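Local atomic coordinates of DUF1491 domain-containing protein (Caulobacter crescentus, PDB entry 4GOQ), a protein that is of unknown function, a small single-chain member of the DUF1491 family built on a five-stranded mixed sheet with two helices. Residues A36-A41 against P88-V93; R50-A55 against G100-T105; A22-A27 against V93-R98. One frame throughout, in Å; residues are numbered along the deposited sequence.

Contact 1 (A36-A41 against P88-V93)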
loop_
_atom_site.group_PDB
_atom_site.type_symbol
_atom_site.label_atom_id
_atom_site.label_comp_id
_atom_site.label_asym_id
_atom_site.label_seq_id
_atom_site.Cartn_x
_atom_site.Cartn_y
_atom_site.Cartn_z
ATOM N N ALA A 36 3.816 8.057 6.204
ATOM C CA ALA A 36 3.299 6.685 6.244
ATOM C C ALA A 36 2.833 6.281 4.849
ATOM O O ALA A 36 2.645 7.146 4.002
ATOM C CB ALA A 36 2.143 6.608 7.212
ATOM N N VAL A 37 2.597 4.989 4.612
ATOM C CA VAL A 37 2.170 4.489 3.303
ATOM C C VAL A 37 0.964 3.550 3.429
ATOM O O VAL A 37 0.937 2.698 4.315
ATOM C CB VAL A 37 3.322 3.744 2.547
ATOM C CG1 VAL A 37 2.869 3.281 1.158
ATOM C CG2 VAL A 37 4.586 4.603 2.418
ATOM N N LEU A 38 -0.026 3.732 2.529
ATOM C CA LEU A 38 -1.146 2.825 2.316
ATOM C C LEU A 38 -0.919 2.170 0.981
ATOM O O LEU A 38 -0.690 2.872 0.008
ATOM C CB LEU A 38 -2.525 3.528 2.293
ATOM C CG LEU A 38 -3.183 3.980 3.576
ATOM C CD1 LEU A 38 -4.625 4.437 3.273
ATOM C CD2 LEU A 38 -3.212 2.858 4.642
ATOM N N VAL A 39 -1.028 0.848 0.902
ATOM C CA VAL A 39 -0.887 0.152 -0.372
ATOM C C VAL A 39 -2.208 -0.528 -0.699
ATOM O O VAL A 39 -2.682 -1.336 0.090
ATOM C CB VAL A 39 0.288 -0.867 -0.375
ATOM C CG1 VAL A 39 0.364 -1.624 -1.707
ATOM C CG2 VAL A 39 1.609 -0.179 -0.063
ATOM N N LYS A 40 -2.786 -0.195 -1.853
ATOM C CA LYS A 40 -4.011 -0.818 -2.360
ATOM C C LYS A 40 -3.614 -1.800 -3.445
ATOM O O LYS A 40 -3.136 -1.377 -4.486
ATOM C CB LYS A 40 -4.964 0.250 -2.913
ATOM C CG LYS A 40 -6.303 -0.333 -3.403
ATOM C CD LYS A 40 -7.090 0.842 -4.039
ATOM C CE LYS A 40 -8.373 0.440 -4.648
ATOM N NZ LYS A 40 -8.911 1.549 -5.499
ATOM N N ALA A 41 -3.786 -3.107 -3.203
ATOM C CA ALA A 41 -3.417 -4.131 -4.180
ATOM C C ALA A 41 -4.684 -4.681 -4.825
ATOM O O ALA A 41 -5.529 -5.238 -4.139
ATOM C CB ALA A 41 -2.617 -5.236 -3.502
ATOM N N PRO A 88 -2.386 13.881 6.910
ATOM C CA PRO A 88 -2.128 14.590 5.641
ATOM C C PRO A 88 -0.740 14.333 5.025
ATOM O O PRO A 88 -0.511 14.765 3.896
ATOM C CB PRO A 88 -2.275 16.070 6.045
ATOM C CG PRO A 88 -3.216 16.018 7.238
ATOM C CD PRO A 88 -2.683 14.842 7.992
ATOM N N ASP A 89 0.174 13.621 5.730
ATOM C CA ASP A 89 1.515 13.275 5.211
ATOM C C ASP A 89 1.530 11.872 4.555
ATOM O O ASP A 89 2.596 11.383 4.135
ATOM C CB ASP A 89 2.539 13.300 6.375
ATOM C CG ASP A 89 2.929 14.690 6.855
ATOM O OD1 ASP A 89 2.687 15.670 6.111
ATOM O OD2 ASP A 89 3.529 14.792 7.947
ATOM N N ILE A 90 0.372 11.196 4.532
ATOM C CA ILE A 90 0.301 9.819 4.036
ATOM C C ILE A 90 0.438 9.691 2.491
ATOM O O ILE A 90 -0.069 10.511 1.713
ATOM C CB ILE A 90 -0.994 9.099 4.538
ATOM C CG1 ILE A 90 -0.780 7.581 4.649
ATOM C CG2 ILE A 90 -2.257 9.461 3.691
ATOM C CD1 ILE A 90 -1.914 6.782 5.475
ATOM N N TRP A 91 1.119 8.619 2.082
ATOM C CA TRP A 91 1.252 8.172 0.707
ATOM C C TRP A 91 0.200 7.138 0.439
ATOM O O TRP A 91 -0.182 6.395 1.345
ATOM C CB TRP A 91 2.628 7.517 0.462
ATOM C CG TRP A 91 3.787 8.471 0.450
ATOM C CD1 TRP A 91 4.351 9.093 1.521
ATOM C CD2 TRP A 91 4.581 8.817 -0.685
ATOM N NE1 TRP A 91 5.447 9.824 1.120
ATOM C CE2 TRP A 91 5.604 9.681 -0.234
ATOM C CE3 TRP A 91 4.515 8.493 -2.054
ATOM C CZ2 TRP A 91 6.570 10.217 -1.096
ATOM C CZ3 TRP A 91 5.459 9.035 -2.915
ATOM C CH2 TRP A 91 6.475 9.886 -2.434
ATOM N N VAL A 92 -0.261 7.060 -0.805
ATOM C CA VAL A 92 -1.169 6.000 -1.216
ATOM C C VAL A 92 -0.601 5.464 -2.510
ATOM O O VAL A 92 -0.353 6.237 -3.442
ATOM C CB VAL A 92 -2.667 6.424 -1.350
ATOM C CG1 VAL A 92 -3.528 5.235 -1.822
ATOM C CG2 VAL A 92 -3.211 6.985 -0.020
ATOM N N VAL A 93 -0.389 4.144 -2.566
ATOM C CA VAL A 93 0.168 3.486 -3.738
ATOM C C VAL A 93 -0.834 2.465 -4.202
ATOM O O VAL A 93 -1.293 1.647 -3.395
ATOM C CB VAL A 93 1.561 2.839 -3.454
ATOM C CG1 VAL A 93 2.042 2.069 -4.680
ATOM C CG2 VAL A 93 2.602 3.903 -3.054
#
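L38 meets I90 and V92 on one side of a parallel strand pair, while V37 meets W91 and V93 on the other, where V39 also lies. Four backbone bonds join the strands: W91 N to A36 O, L38 N to W91 O, V93 N to L38 O and K40 N to V93 O, the last at 2.8 Å. The I90 side chain is worth following outward. I90 CB stands 4.2 Å from A36 O. I90 CG1 closes in to 3.5 Å from A36 O and also packs against A36 CB. The tip, I90 CD1, rests 3.6 Å from L38 CG, the two chains crossing at a slant. With CG1 anti to the backbone N (chi1 -152°), this arm is turned across to A36 and L38. Around W91, A36 O lies at the ring edge, near its plane, 3.6 Å from W91 CD1, and V37 CG2 packs on W91 CB. The indole N-H itself goes to D31 O. K40 runs extended away from the pair to a salt bridge with D77. Helix 74-86 covers the face of L38 and I90 through A83; helix 6-19 covers the V37, W91 and V93 face, and strand 48-56 flanks 37-43 beyond.

Contact 2 (R50-A55 against G100-T105)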
loop_
_atom_site.group_PDB
_atom_site.type_symbol
_atom_site.label_atom_id
_atom_site.label_comp_id
_atom_site.label_asym_id
_atom_site.label_seq_id
_atom_site.Cartn_x
_atom_site.Cartn_y
_atom_site.Cartn_z
ATOM N N ARG A 50 -7.224 -5.466 -1.819
ATOM C CA ARG A 50 -6.821 -5.424 -0.431
ATOM C C ARG A 50 -6.149 -4.099 -0.144
ATOM O O ARG A 50 -5.573 -3.491 -1.045
ATOM C CB ARG A 50 -5.862 -6.586 -0.101
ATOM C CG ARG A 50 -6.540 -7.962 -0.125
ATOM C CD ARG A 50 -5.500 -9.059 0.084
ATOM N NE ARG A 50 -4.536 -9.127 -1.022
ATOM C CZ ARG A 50 -3.417 -9.848 -0.992
ATOM N NH1 ARG A 50 -3.122 -10.576 0.070
ATOM N NH2 ARG A 50 -2.589 -9.847 -2.031
ATOM N N LEU A 51 -6.208 -3.669 1.104
ATOM C CA LEU A 51 -5.548 -2.427 1.520
ATOM C C LEU A 51 -4.611 -2.775 2.680
ATOM O O LEU A 51 -5.011 -3.490 3.607
ATOM C CB LEU A 51 -6.611 -1.396 1.910
ATOM C CG LEU A 51 -6.214 0.067 1.977
ATOM C CD1 LEU A 51 -5.785 0.592 0.601
ATOM C CD2 LEU A 51 -7.412 0.896 2.426
ATOM N N PHE A 52 -3.342 -2.347 2.574
ATOM C CA PHE A 52 -2.317 -2.627 3.567
ATOM C C PHE A 52 -1.802 -1.319 4.173
ATOM O O PHE A 52 -1.546 -0.363 3.433
ATOM C CB PHE A 52 -1.141 -3.433 2.926
ATOM C CG PHE A 52 -1.540 -4.778 2.355
ATOM C CD1 PHE A 52 -1.696 -5.885 3.183
ATOM C CD2 PHE A 52 -1.745 -4.941 0.990
ATOM C CE1 PHE A 52 -2.057 -7.129 2.657
ATOM C CE2 PHE A 52 -2.086 -6.189 0.464
ATOM C CZ PHE A 52 -2.259 -7.271 1.300
ATOM N N SER A 53 -1.698 -1.272 5.510
ATOM C CA SER A 53 -1.119 -0.161 6.276
ATOM C C SER A 53 0.014 -0.697 7.164
ATOM O O SER A 53 0.114 -1.900 7.426
ATOM C CB SER A 53 -2.156 0.595 7.102
ATOM O OG SER A 53 -2.681 -0.222 8.140
ATOM N N GLU A 54 0.881 0.202 7.603
ATOM C CA GLU A 54 2.065 -0.149 8.387
ATOM C C GLU A 54 1.768 -0.440 9.840
ATOM O O GLU A 54 0.981 0.248 10.474
ATOM C CB GLU A 54 3.077 0.989 8.313
ATOM C CG GLU A 54 3.527 1.326 6.910
ATOM C CD GLU A 54 4.540 2.453 6.837
ATOM O OE1 GLU A 54 5.696 2.270 7.279
ATOM O OE2 GLU A 54 4.171 3.531 6.335
ATOM N N ALA A 55 2.431 -1.447 10.379
ATOM C CA ALA A 55 2.362 -1.810 11.788
ATOM C C ALA A 55 3.744 -2.240 12.257
ATOM O O ALA A 55 4.650 -2.389 11.430
ATOM C CB ALA A 55 1.345 -2.913 12.023
ATOM N N GLY A 100 -2.992 -10.169 -8.314
ATOM C CA GLY A 100 -3.281 -9.422 -7.090
ATOM C C GLY A 100 -2.114 -9.262 -6.128
ATOM O O GLY A 100 -2.326 -8.948 -4.947
ATOM N N ARG A 101 -0.871 -9.492 -6.635
ATOM C CA ARG A 101 0.387 -9.376 -5.883
ATOM C C ARG A 101 0.523 -7.991 -5.356
ATOM O O ARG A 101 0.197 -7.032 -6.061
ATOM C CB ARG A 101 1.600 -9.704 -6.770
ATOM C CG ARG A 101 1.733 -11.189 -7.109
ATOM C CD ARG A 101 2.856 -11.457 -8.087
ATOM N NE ARG A 101 2.581 -10.874 -9.404
ATOM C CZ ARG A 101 3.461 -10.798 -10.397
ATOM N NH1 ARG A 101 4.693 -11.263 -10.238
ATOM N NH2 ARG A 101 3.125 -10.228 -11.547
ATOM N N HIS A 102 1.056 -7.865 -4.142
ATOM C CA HIS A 102 1.284 -6.559 -3.547
ATOM C C HIS A 102 2.762 -6.108 -3.703
ATOM O O HIS A 102 3.042 -4.929 -3.466
ATOM C CB HIS A 102 0.859 -6.549 -2.068
ATOM C CG HIS A 102 1.428 -7.708 -1.301
ATOM N ND1 HIS A 102 2.769 -7.802 -1.032
ATOM C CD2 HIS A 102 0.806 -8.811 -0.822
ATOM C CE1 HIS A 102 2.928 -8.935 -0.368
ATOM N NE2 HIS A 102 1.771 -9.582 -0.222
ATOM N N PHE A 103 3.713 -7.039 -4.048
ATOM C CA PHE A 103 5.158 -6.747 -4.235
ATOM C C PHE A 103 5.845 -6.174 -2.969
ATOM O O PHE A 103 6.923 -5.572 -3.055
ATOM C CB PHE A 103 5.374 -5.790 -5.439
ATOM C CG PHE A 103 4.872 -6.407 -6.727
ATOM C CD1 PHE A 103 5.646 -7.329 -7.427
ATOM C CD2 PHE A 103 3.596 -6.117 -7.208
ATOM C CE1 PHE A 103 5.176 -7.899 -8.620
ATOM C CE2 PHE A 103 3.130 -6.691 -8.398
ATOM C CZ PHE A 103 3.923 -7.572 -9.097
ATOM N N LEU A 104 5.238 -6.380 -1.800
ATOM C CA LEU A 104 5.831 -5.895 -0.545
ATOM C C LEU A 104 6.888 -6.870 -0.077
ATOM O O LEU A 104 6.646 -8.077 -0.108
ATOM C CB LEU A 104 4.738 -5.722 0.532
ATOM C CG LEU A 104 3.653 -4.668 0.190
ATOM C CD1 LEU A 104 2.436 -4.793 1.118
ATOM C CD2 LEU A 104 4.246 -3.258 0.163
ATOM N N THR A 105 8.039 -6.371 0.392
ATOM C CA THR A 105 9.107 -7.295 0.854
ATOM C C THR A 105 8.977 -7.628 2.339
ATOM O O THR A 105 9.476 -8.665 2.765
ATOM C CB THR A 105 10.505 -6.762 0.553
ATOM O OG1 THR A 105 10.740 -5.562 1.293
ATOM C CG2 THR A 105 10.737 -6.533 -0.927
HETATM O O HOH W 1 -4.773 -8.060 -3.756
#
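R50 and F52 reach G100 O, H102 and L104 with their side chains, for the strand 50-55 and the irregular loop 100-105 stay well apart in backbone, the nearest CA atoms, R50 and G100, being 8.5 Å from each other. The R50 chain bends at chi3 (-65°), which turns its guanidinium to the loop. R50 NH2 donates to G100 O at 3.1 Å; the oxygen lies in the guanidinium plane, but the bond is bent, 145° at the hydrogen. Water 1 adds a second route, accepting from R50 NE and donating to G100 O. F52 CZ sits over one face of the guanidinium, toward its rim, with R50 CZ in turn at the edge of the phenyl ring. H102 CD2 approaches R50 NH2 at 3.7 Å. H102 also packs on F52, its CB 3.9 Å from F52 CE2, the rings oblique with planes at 69°. L104 N donates to H102 ND1 at 3.0 Å, in the imidazole plane, which fixes the ring's rotation. L104 CD1 then reaches F52 CG at 4.2 Å. A leucine in place of R50 would probably leave G100 O without its direct donor and water 1 without the NE partner, loosening the loop at this end. The chemistry thus splits in two: a charged hydrogen-bonding end at G100, and an aromatic and aliphatic end where F52 takes H102 and L104. Accepting at ND1 implies that this nitrogen carries no proton.

Contact 3 (A22-A27 against V93-R98)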
loop_
_atom_site.group_PDB
_atom_site.type_symbol
_atom_site.label_atom_id
_atom_site.label_comp_id
_atom_site.label_asym_id
_atom_site.label_seq_id
_atom_site.Cartn_x
_atom_site.Cartn_y
_atom_site.Cartn_z
ATOM N N ALA A 22 2.997 -5.434 -13.277
ATOM C CA ALA A 22 1.839 -4.797 -12.676
ATOM C C ALA A 22 1.785 -3.320 -13.020
ATOM O O ALA A 22 2.765 -2.756 -13.484
ATOM C CB ALA A 22 1.857 -4.990 -11.164
ATOM N N PHE A 23 0.617 -2.716 -12.866
ATOM C CA PHE A 23 0.443 -1.283 -13.048
ATOM C C PHE A 23 0.592 -0.710 -11.622
ATOM O O PHE A 23 -0.087 -1.187 -10.714
ATOM C CB PHE A 23 -0.910 -0.986 -13.731
ATOM C CG PHE A 23 -1.241 0.456 -14.063
ATOM C CD1 PHE A 23 -0.388 1.222 -14.851
ATOM C CD2 PHE A 23 -2.446 1.022 -13.655
ATOM C CE1 PHE A 23 -0.700 2.553 -15.169
ATOM C CE2 PHE A 23 -2.769 2.347 -13.987
ATOM C CZ PHE A 23 -1.891 3.105 -14.739
ATOM N N ALA A 24 1.580 0.171 -11.383
ATOM C CA ALA A 24 1.794 0.712 -10.037
ATOM C C ALA A 24 1.860 2.213 -10.118
ATOM O O ALA A 24 2.674 2.748 -10.877
ATOM C CB ALA A 24 3.060 0.144 -9.432
ATOM N N THR A 25 1.002 2.902 -9.375
ATOM C CA THR A 25 1.018 4.359 -9.446
ATOM C C THR A 25 0.862 4.969 -8.052
ATOM O O THR A 25 0.340 4.349 -7.132
ATOM C CB THR A 25 -0.011 4.873 -10.482
ATOM O OG1 THR A 25 0.089 6.288 -10.608
ATOM C CG2 THR A 25 -1.419 4.468 -10.172
ATOM N N VAL A 26 1.384 6.157 -7.908
ATOM C CA VAL A 26 1.312 6.890 -6.654
ATOM C C VAL A 26 -0.018 7.655 -6.735
ATOM O O VAL A 26 -0.144 8.603 -7.522
ATOM C CB VAL A 26 2.546 7.805 -6.459
ATOM C CG1 VAL A 26 2.332 8.741 -5.265
ATOM C CG2 VAL A 26 3.816 6.964 -6.261
ATOM N N ALA A 27 -1.002 7.220 -5.948
ATOM C CA ALA A 27 -2.338 7.840 -5.890
ATOM C C ALA A 27 -2.332 9.039 -4.963
ATOM O O ALA A 27 -3.187 9.903 -5.079
ATOM C CB ALA A 27 -3.373 6.834 -5.441
ATOM N N VAL A 93 -0.389 4.144 -2.566
ATOM C CA VAL A 93 0.168 3.486 -3.738
ATOM C C VAL A 93 -0.834 2.465 -4.202
ATOM O O VAL A 93 -1.293 1.647 -3.395
ATOM C CB VAL A 93 1.561 2.839 -3.454
ATOM C CG1 VAL A 93 2.042 2.069 -4.680
ATOM C CG2 VAL A 93 2.602 3.903 -3.054
ATOM N N GLU A 94 -1.218 2.528 -5.480
ATOM C CA GLU A 94 -2.194 1.562 -6.001
ATOM C C GLU A 94 -1.466 0.653 -6.976
ATOM O O GLU A 94 -0.700 1.122 -7.821
ATOM C CB GLU A 94 -3.390 2.308 -6.660
ATOM C CG GLU A 94 -4.520 1.403 -7.100
ATOM C CD GLU A 94 -5.815 2.137 -7.423
ATOM O OE1 GLU A 94 -5.758 3.350 -7.721
ATOM O OE2 GLU A 94 -6.890 1.497 -7.383
ATOM N N ILE A 95 -1.626 -0.663 -6.784
ATOM C CA ILE A 95 -0.986 -1.662 -7.618
ATOM C C ILE A 95 -2.081 -2.536 -8.216
ATOM O O ILE A 95 -2.886 -3.110 -7.483
ATOM C CB ILE A 95 0.067 -2.487 -6.816
ATOM C CG1 ILE A 95 1.228 -1.569 -6.276
ATOM C CG2 ILE A 95 0.610 -3.645 -7.673
ATOM C CD1 ILE A 95 2.084 -2.190 -5.284
ATOM N N GLU A 96 -2.099 -2.634 -9.538
ATOM C CA GLU A 96 -3.054 -3.442 -10.265
ATOM C C GLU A 96 -2.299 -4.580 -10.918
ATOM O O GLU A 96 -1.443 -4.364 -11.777
ATOM C CB GLU A 96 -3.826 -2.599 -11.273
ATOM C CG GLU A 96 -4.984 -1.832 -10.662
ATOM C CD GLU A 96 -5.738 -0.959 -11.646
ATOM O OE1 GLU A 96 -5.250 0.152 -11.954
ATOM O OE2 GLU A 96 -6.822 -1.385 -12.105
ATOM N N ASP A 97 -2.558 -5.797 -10.450
ATOM C CA ASP A 97 -1.828 -6.954 -10.917
ATOM C C ASP A 97 -2.769 -8.093 -11.247
ATOM O O ASP A 97 -3.759 -8.303 -10.538
ATOM C CB ASP A 97 -0.810 -7.392 -9.845
ATOM C CG ASP A 97 0.039 -8.584 -10.246
ATOM O OD1 ASP A 97 0.822 -8.461 -11.221
ATOM O OD2 ASP A 97 -0.059 -9.631 -9.575
ATOM N N ARG A 98 -2.442 -8.834 -12.323
ATOM C CA ARG A 98 -3.178 -9.995 -12.813
ATOM C C ARG A 98 -3.351 -11.052 -11.711
ATOM O O ARG A 98 -4.382 -11.712 -11.677
ATOM C CB ARG A 98 -2.445 -10.606 -14.014
#
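Strands 23-26 and 93-97 run antiparallel, their axes 4.6 Å apart at closest and 170° between directions, and the chain turns a corner at A27. F23 with E96 and T25 with E94 are the hydrogen-bonded pairs; A24 with I95 and V26 with V93 are the non-hydrogen-bonded ones. The shortest of the four backbone bonds, 2.7 Å from E96 N to F23 O, lies in the carbonyl plane. Side chains alternate between two faces. On one, A24 CB touches I95 CG1 at 4.0 Å, and A22 CB packs on I95 CG2. A22 CB also sits 3.4 Å from E96 O and 3.6 Å from D97 OD1. On the other, F23 and E96 lie side by side, pointing the same way. With CG anti to the backbone N (chi1 -177°), the phenyl ring swings beside the glutamate, whose OE1 comes to the ring edge, in plane, 3.4 Å from F23 CD2; ring and carboxylate planes are 57° apart. E94 bridges instead to K40 on the strand beyond, and D97 to R101 in the loop that follows. Helix 6-19 covers the apolar face, with A17 against A24 and V10 against V93. The two faces therefore differ in chemistry: A24, V93 and I95 are buried on the face toward the helix, while the other carries T25, two carboxylates and a ring whose positively polarised edge probably suits the oxygen of E96.

Overall arrangement
From the N terminus, helix 6-19 leads into strand 23-28, whose partner in contact 3 arrives only with strand 91-97, closing a long loop. Contact 1 lies within that loop: 37-43 takes the other edge of 91-97, and V93 belongs to both contacts, so the late strand is inserted between two early ones. Strand 48-56 then lines up beside 37-43, where V39 O bonds F52 N. Contact 2 ties it to the loop after 91-97, and its segments alternate with those of contacts 1 and 3, crossing both. That loop packs back on contact 3, F103 against A22 and H102 against I95, while a probable backbone bond from A27 N to V92 O links contacts 1 and 3.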